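Local coordinates for geranyltranstransferase (IspA) (Helicobacter pylori, PDB 3LLW), which probably acts as a magnesium-dependent prenyltransferase of isoprenoid biosynthesis, as a member of the FPP/GGPP synthase family, at residues D208-F218 with L282-L293. Numbering follows the deposited sequence.
Sequences DEELFKWLQAF and LKPAYPLLQENL. With SO4 (sulfate ion), chain E.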
loop_
_atom_site.group_PDB
_atom_site.type_symbol
_atom_site.label_atom_id
_atom_site.label_comp_id
_atom_site.label_asym_id
_atom_site.label_seq_id
_atom_site.Cartn_x
_atom_site.Cartn_y
_atom_site.Cartn_z
ATOM N N ASP A 208 14.643 -22.435 -6.695
ATOM C CA ASP A 208 14.056 -23.727 -7.029
ATOM C C ASP A 208 12.608 -23.518 -7.444
ATOM O O ASP A 208 11.728 -23.282 -6.603
ATOM C CB ASP A 208 14.156 -24.728 -5.868
ATOM C CG ASP A 208 13.708 -26.141 -6.262
ATOM O OD1 ASP A 208 13.689 -26.481 -7.470
ATOM O OD2 ASP A 208 13.380 -26.928 -5.358
ATOM N N GLU A 209 12.392 -23.615 -8.755
ATOM C CA GLU A 209 11.114 -23.338 -9.406
ATOM C C GLU A 209 10.019 -24.317 -8.978
ATOM O O GLU A 209 8.858 -23.931 -8.827
ATOM C CB GLU A 209 11.291 -23.317 -10.936
ATOM C CG GLU A 209 11.842 -24.631 -11.586
ATOM C CD GLU A 209 13.384 -24.734 -11.683
ATOM O OE1 GLU A 209 14.118 -24.298 -10.761
ATOM O OE2 GLU A 209 13.860 -25.284 -12.701
ATOM N N GLU A 210 10.417 -25.570 -8.760
ATOM C CA GLU A 210 9.521 -26.638 -8.346
ATOM C C GLU A 210 9.027 -26.455 -6.918
ATOM O O GLU A 210 7.870 -26.754 -6.624
ATOM C CB GLU A 210 10.226 -27.986 -8.444
ATOM C CG GLU A 210 10.083 -28.706 -9.779
ATOM C CD GLU A 210 10.188 -30.223 -9.629
ATOM O OE1 GLU A 210 10.997 -30.702 -8.799
ATOM O OE2 GLU A 210 9.450 -30.940 -10.339
ATOM N N LEU A 211 9.918 -25.993 -6.037
ATOM C CA LEU A 211 9.583 -25.777 -4.626
ATOM C C LEU A 211 8.660 -24.575 -4.486
ATOM O O LEU A 211 7.756 -24.575 -3.644
ATOM C CB LEU A 211 10.840 -25.598 -3.760
ATOM C CG LEU A 211 10.612 -25.457 -2.248
ATOM C CD1 LEU A 211 9.889 -26.679 -1.706
ATOM C CD2 LEU A 211 11.915 -25.228 -1.491
ATOM N N PHE A 212 8.902 -23.563 -5.318
ATOM C CA PHE A 212 8.039 -22.402 -5.421
ATOM C C PHE A 212 6.607 -22.831 -5.711
ATOM O O PHE A 212 5.688 -22.500 -4.941
ATOM C CB PHE A 212 8.545 -21.434 -6.495
ATOM C CG PHE A 212 7.882 -20.083 -6.456
ATOM C CD1 PHE A 212 8.489 -19.019 -5.794
ATOM C CD2 PHE A 212 6.646 -19.869 -7.077
ATOM C CE1 PHE A 212 7.877 -17.766 -5.751
ATOM C CE2 PHE A 212 6.032 -18.618 -7.040
ATOM C CZ PHE A 212 6.648 -17.566 -6.379
ATOM N N LYS A 213 6.432 -23.577 -6.801
ATOM C CA LYS A 213 5.116 -24.043 -7.223
ATOM C C LYS A 213 4.460 -24.862 -6.125
ATOM O O LYS A 213 3.259 -24.702 -5.832
ATOM C CB LYS A 213 5.222 -24.867 -8.506
ATOM C CG LYS A 213 5.177 -24.049 -9.790
ATOM C CD LYS A 213 4.901 -24.961 -10.990
ATOM C CE LYS A 213 3.968 -24.305 -12.017
ATOM N NZ LYS A 213 4.593 -23.157 -12.743
ATOM N N TRP A 214 5.274 -25.721 -5.511
ATOM C CA TRP A 214 4.834 -26.564 -4.417
ATOM C C TRP A 214 4.374 -25.748 -3.201
ATOM O O TRP A 214 3.294 -26.011 -2.674
ATOM C CB TRP A 214 5.935 -27.555 -4.018
ATOM C CG TRP A 214 5.446 -28.596 -3.063
ATOM C CD1 TRP A 214 4.935 -29.816 -3.377
ATOM C CD2 TRP A 214 5.387 -28.489 -1.636
ATOM N NE1 TRP A 214 4.574 -30.486 -2.236
ATOM C CE2 TRP A 214 4.832 -29.690 -1.153
ATOM C CE3 TRP A 214 5.740 -27.488 -0.719
ATOM C CZ2 TRP A 214 4.631 -29.925 0.204
ATOM C CZ3 TRP A 214 5.538 -27.716 0.626
ATOM C CH2 TRP A 214 4.990 -28.929 1.078
ATOM N N LEU A 215 5.184 -24.786 -2.753
ATOM C CA LEU A 215 4.827 -23.969 -1.573
ATOM C C LEU A 215 3.582 -23.130 -1.824
ATOM O O LEU A 215 2.715 -23.011 -0.942
ATOM C CB LEU A 215 5.973 -23.059 -1.122
ATOM C CG LEU A 215 7.105 -23.627 -0.269
ATOM C CD1 LEU A 215 8.166 -22.575 -0.115
ATOM C CD2 LEU A 215 6.630 -24.115 1.093
ATOM N N GLN A 216 3.509 -22.563 -3.029
ATOM C CA GLN A 216 2.362 -21.801 -3.482
ATOM C C GLN A 216 1.074 -22.586 -3.302
ATOM O O GLN A 216 0.160 -22.119 -2.621
ATOM C CB GLN A 216 2.543 -21.359 -4.932
ATOM C CG GLN A 216 1.503 -20.358 -5.412
ATOM C CD GLN A 216 2.032 -19.420 -6.482
ATOM O OE1 GLN A 216 1.810 -18.213 -6.414
ATOM N NE2 GLN A 216 2.742 -19.967 -7.472
ATOM N N ALA A 217 1.032 -23.788 -3.865
ATOM C CA ALA A 217 -0.129 -24.661 -3.764
ATOM C C ALA A 217 -0.384 -25.151 -2.339
ATOM O O ALA A 217 -1.545 -25.260 -1.917
ATOM C CB ALA A 217 0.015 -25.832 -4.705
ATOM N N PHE A 218 0.690 -25.434 -1.606
ATOM C CA PHE A 218 0.582 -25.958 -0.254
ATOM C C PHE A 218 -0.119 -24.958 0.655
ATOM O O PHE A 218 -1.044 -25.324 1.394
ATOM C CB PHE A 218 1.956 -26.305 0.310
ATOM C CG PHE A 218 1.919 -26.819 1.722
ATOM C CD1 PHE A 218 1.325 -28.045 2.015
ATOM C CD2 PHE A 218 2.488 -26.083 2.758
ATOM C CE1 PHE A 218 1.290 -28.528 3.328
ATOM C CE2 PHE A 218 2.464 -26.561 4.066
ATOM C CZ PHE A 218 1.865 -27.789 4.349
ATOM N N LEU A 282 7.744 -34.052 1.022
ATOM C CA LEU A 282 8.801 -33.046 1.029
ATOM C C LEU A 282 10.011 -33.568 1.802
ATOM O O LEU A 282 11.118 -33.046 1.647
ATOM C CB LEU A 282 8.279 -31.747 1.650
ATOM C CG LEU A 282 8.926 -30.397 1.357
ATOM C CD1 LEU A 282 8.617 -29.931 -0.059
ATOM C CD2 LEU A 282 8.415 -29.407 2.365
ATOM N N LYS A 283 9.780 -34.605 2.616
ATOM C CA LYS A 283 10.823 -35.326 3.383
ATOM C C LYS A 283 12.124 -35.726 2.657
ATOM O O LYS A 283 13.195 -35.523 3.226
ATOM C CB LYS A 283 10.244 -36.562 4.098
ATOM C CG LYS A 283 9.491 -36.270 5.380
ATOM C CD LYS A 283 9.440 -37.478 6.304
ATOM C CE LYS A 283 8.618 -37.177 7.559
ATOM N NZ LYS A 283 8.926 -38.101 8.693
ATOM N N PRO A 284 12.050 -36.321 1.437
ATOM C CA PRO A 284 13.314 -36.669 0.759
ATOM C C PRO A 284 14.238 -35.500 0.411
ATOM O O PRO A 284 15.407 -35.511 0.808
ATOM C CB PRO A 284 12.848 -37.357 -0.529
ATOM C CG PRO A 284 11.483 -37.832 -0.226
ATOM C CD PRO A 284 10.895 -36.768 0.635
ATOM N N ALA A 285 13.719 -34.508 -0.313
ATOM C CA ALA A 285 14.539 -33.392 -0.805
ATOM C C ALA A 285 14.683 -32.215 0.168
ATOM O O ALA A 285 15.649 -31.451 0.074
ATOM C CB ALA A 285 14.028 -32.909 -2.163
ATOM N N TYR A 286 13.729 -32.061 1.090
ATOM C CA TYR A 286 13.741 -30.919 2.020
ATOM C C TYR A 286 13.382 -31.257 3.472
ATOM O O TYR A 286 12.352 -30.785 3.959
ATOM C CB TYR A 286 12.793 -29.817 1.508
ATOM C CG TYR A 286 13.198 -29.248 0.177
ATOM C CD1 TYR A 286 12.578 -29.664 -1.003
ATOM C CD2 TYR A 286 14.221 -28.309 0.093
ATOM C CE1 TYR A 286 12.976 -29.147 -2.248
ATOM C CE2 TYR A 286 14.620 -27.791 -1.127
ATOM C CZ TYR A 286 13.998 -28.213 -2.290
ATOM O OH TYR A 286 14.409 -27.671 -3.482
ATOM N N PRO A 287 14.222 -32.063 4.167
ATOM C CA PRO A 287 13.917 -32.495 5.539
ATOM C C PRO A 287 13.740 -31.399 6.604
ATOM O O PRO A 287 12.807 -31.493 7.411
ATOM C CB PRO A 287 15.100 -33.417 5.900
ATOM C CG PRO A 287 16.180 -33.087 4.928
ATOM C CD PRO A 287 15.481 -32.665 3.677
ATOM N N LEU A 288 14.609 -30.387 6.607
ATOM C CA LEU A 288 14.540 -29.301 7.597
ATOM C C LEU A 288 13.290 -28.440 7.396
ATOM O O LEU A 288 12.656 -28.016 8.365
ATOM C CB LEU A 288 15.809 -28.439 7.577
ATOM C CG LEU A 288 17.151 -29.149 7.829
ATOM C CD1 LEU A 288 18.348 -28.224 7.588
ATOM C CD2 LEU A 288 17.221 -29.770 9.220
ATOM N N LEU A 289 12.943 -28.213 6.130
ATOM C CA LEU A 289 11.719 -27.513 5.750
ATOM C C LEU A 289 10.486 -28.293 6.159
ATOM O O LEU A 289 9.541 -27.736 6.762
ATOM C CB LEU A 289 11.708 -27.223 4.239
ATOM C CG LEU A 289 10.514 -26.500 3.590
ATOM C CD1 LEU A 289 10.217 -25.162 4.233
ATOM C CD2 LEU A 289 10.745 -26.321 2.091
ATOM N N GLN A 290 10.507 -29.586 5.853
ATOM C CA GLN A 290 9.411 -30.466 6.222
ATOM C C GLN A 290 9.206 -30.459 7.737
ATOM O O GLN A 290 8.063 -30.466 8.205
ATOM C CB GLN A 290 9.664 -31.883 5.705
ATOM C CG GLN A 290 8.438 -32.800 5.721
ATOM C CD GLN A 290 8.189 -33.460 7.077
ATOM O OE1 GLN A 290 9.132 -33.805 7.802
ATOM N NE2 GLN A 290 6.914 -33.634 7.425
ATOM N N GLU A 291 10.314 -30.419 8.479
ATOM C CA GLU A 291 10.292 -30.500 9.930
ATOM C C GLU A 291 9.666 -29.251 10.551
ATOM O O GLU A 291 8.814 -29.361 11.437
ATOM C CB GLU A 291 11.705 -30.721 10.460
ATOM C CG GLU A 291 11.789 -31.057 11.935
ATOM C CD GLU A 291 13.180 -31.525 12.361
ATOM O OE1 GLU A 291 14.183 -30.820 12.073
ATOM O OE2 GLU A 291 13.264 -32.604 12.992
ATOM N N ASN A 292 10.089 -28.076 10.078
ATOM C CA ASN A 292 9.534 -26.800 10.540
ATOM C C ASN A 292 8.048 -26.644 10.206
ATOM O O ASN A 292 7.249 -26.268 11.067
ATOM C CB ASN A 292 10.336 -25.618 9.978
ATOM C CG ASN A 292 11.724 -25.505 10.585
ATOM O OD1 ASN A 292 12.121 -26.328 11.404
ATOM N ND2 ASN A 292 12.470 -24.479 10.181
ATOM N N LEU A 293 7.686 -26.947 8.962
ATOM C CA LEU A 293 6.297 -26.876 8.539
ATOM C C LEU A 293 5.404 -27.858 9.288
ATOM O O LEU A 293 4.345 -27.473 9.780
ATOM C CB LEU A 293 6.169 -27.042 7.022
ATOM C CG LEU A 293 6.706 -25.871 6.182
ATOM C CD1 LEU A 293 6.542 -26.153 4.706
ATOM C CD2 LEU A 293 6.027 -24.565 6.557
HETATM S S SO4 E . 16.330 -28.671 3.733
HETATM O O1 SO4 E . 16.567 -29.768 4.668
HETATM O O2 SO4 E . 14.953 -28.191 3.881
HETATM O O3 SO4 E . 17.275 -27.589 4.015
HETATM O O4 SO4 E . 16.569 -29.160 2.371
#
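Leu-282 lays its CD1 methyl on the indole of Trp-214, 3.6 Å from the centroid of the six-membered ring and only 4° off the ring normal, a CH-pi contact made squarely over one face. Leu-282 CD2 leans on the outer rim of the same ring, 3.7 Å from Trp-214 CH2. The opposite face of the indole is backed by CB of Phe-218, one helical turn on, so the ring is clasped between its own helix and the incoming leucine. Leu-211 divides its two methyls between neighbours. Leu-211 CD2 sits over a face of the Tyr-286 ring, displaced toward the rim, 3.9 Å from the centroid, while Leu-211 CD1 meets both Leu-282 CD1 and Leu-289 CD2, each at 3.9 Å. With CG anti to the backbone N (chi1 -176°), Leu-211 reaches straight at Leu-289, the two meeting tip to tip. One turn beyond Leu-289, Leu-293 brings CD1 to 4.1 Å from Leu-215 CD2 and equally near Phe-218 CE2, its side chain sliding past the phenylalanine in the opposite sense.

Around this packing lie further contacts. Tyr-286 is the N-cap residue of helix 287-301, and at this helix start a sulfate, probably from the crystallisation liquor, accepts hydrogen bonds from the backbone N-H groups of Leu-288 and Leu-289, an anion placed where the helix dipole would be expected to welcome it. Val-59 of helix 51-63 touches Leu-215 and Leu-289, and Leu-279 of helix 261-279 touches Trp-214, Phe-218 and Leu-293. Helices 209-218 and 287-293 run almost parallel, 11° apart, with axes 14.1 Å from each other; Leu-282 and Tyr-286, from the turn leading into the second, fill the gap together with Leu-289 and Leu-293: apolar packing within the mainly helical polyprenyl synthetase fold, away from the magnesium-binding aspartates.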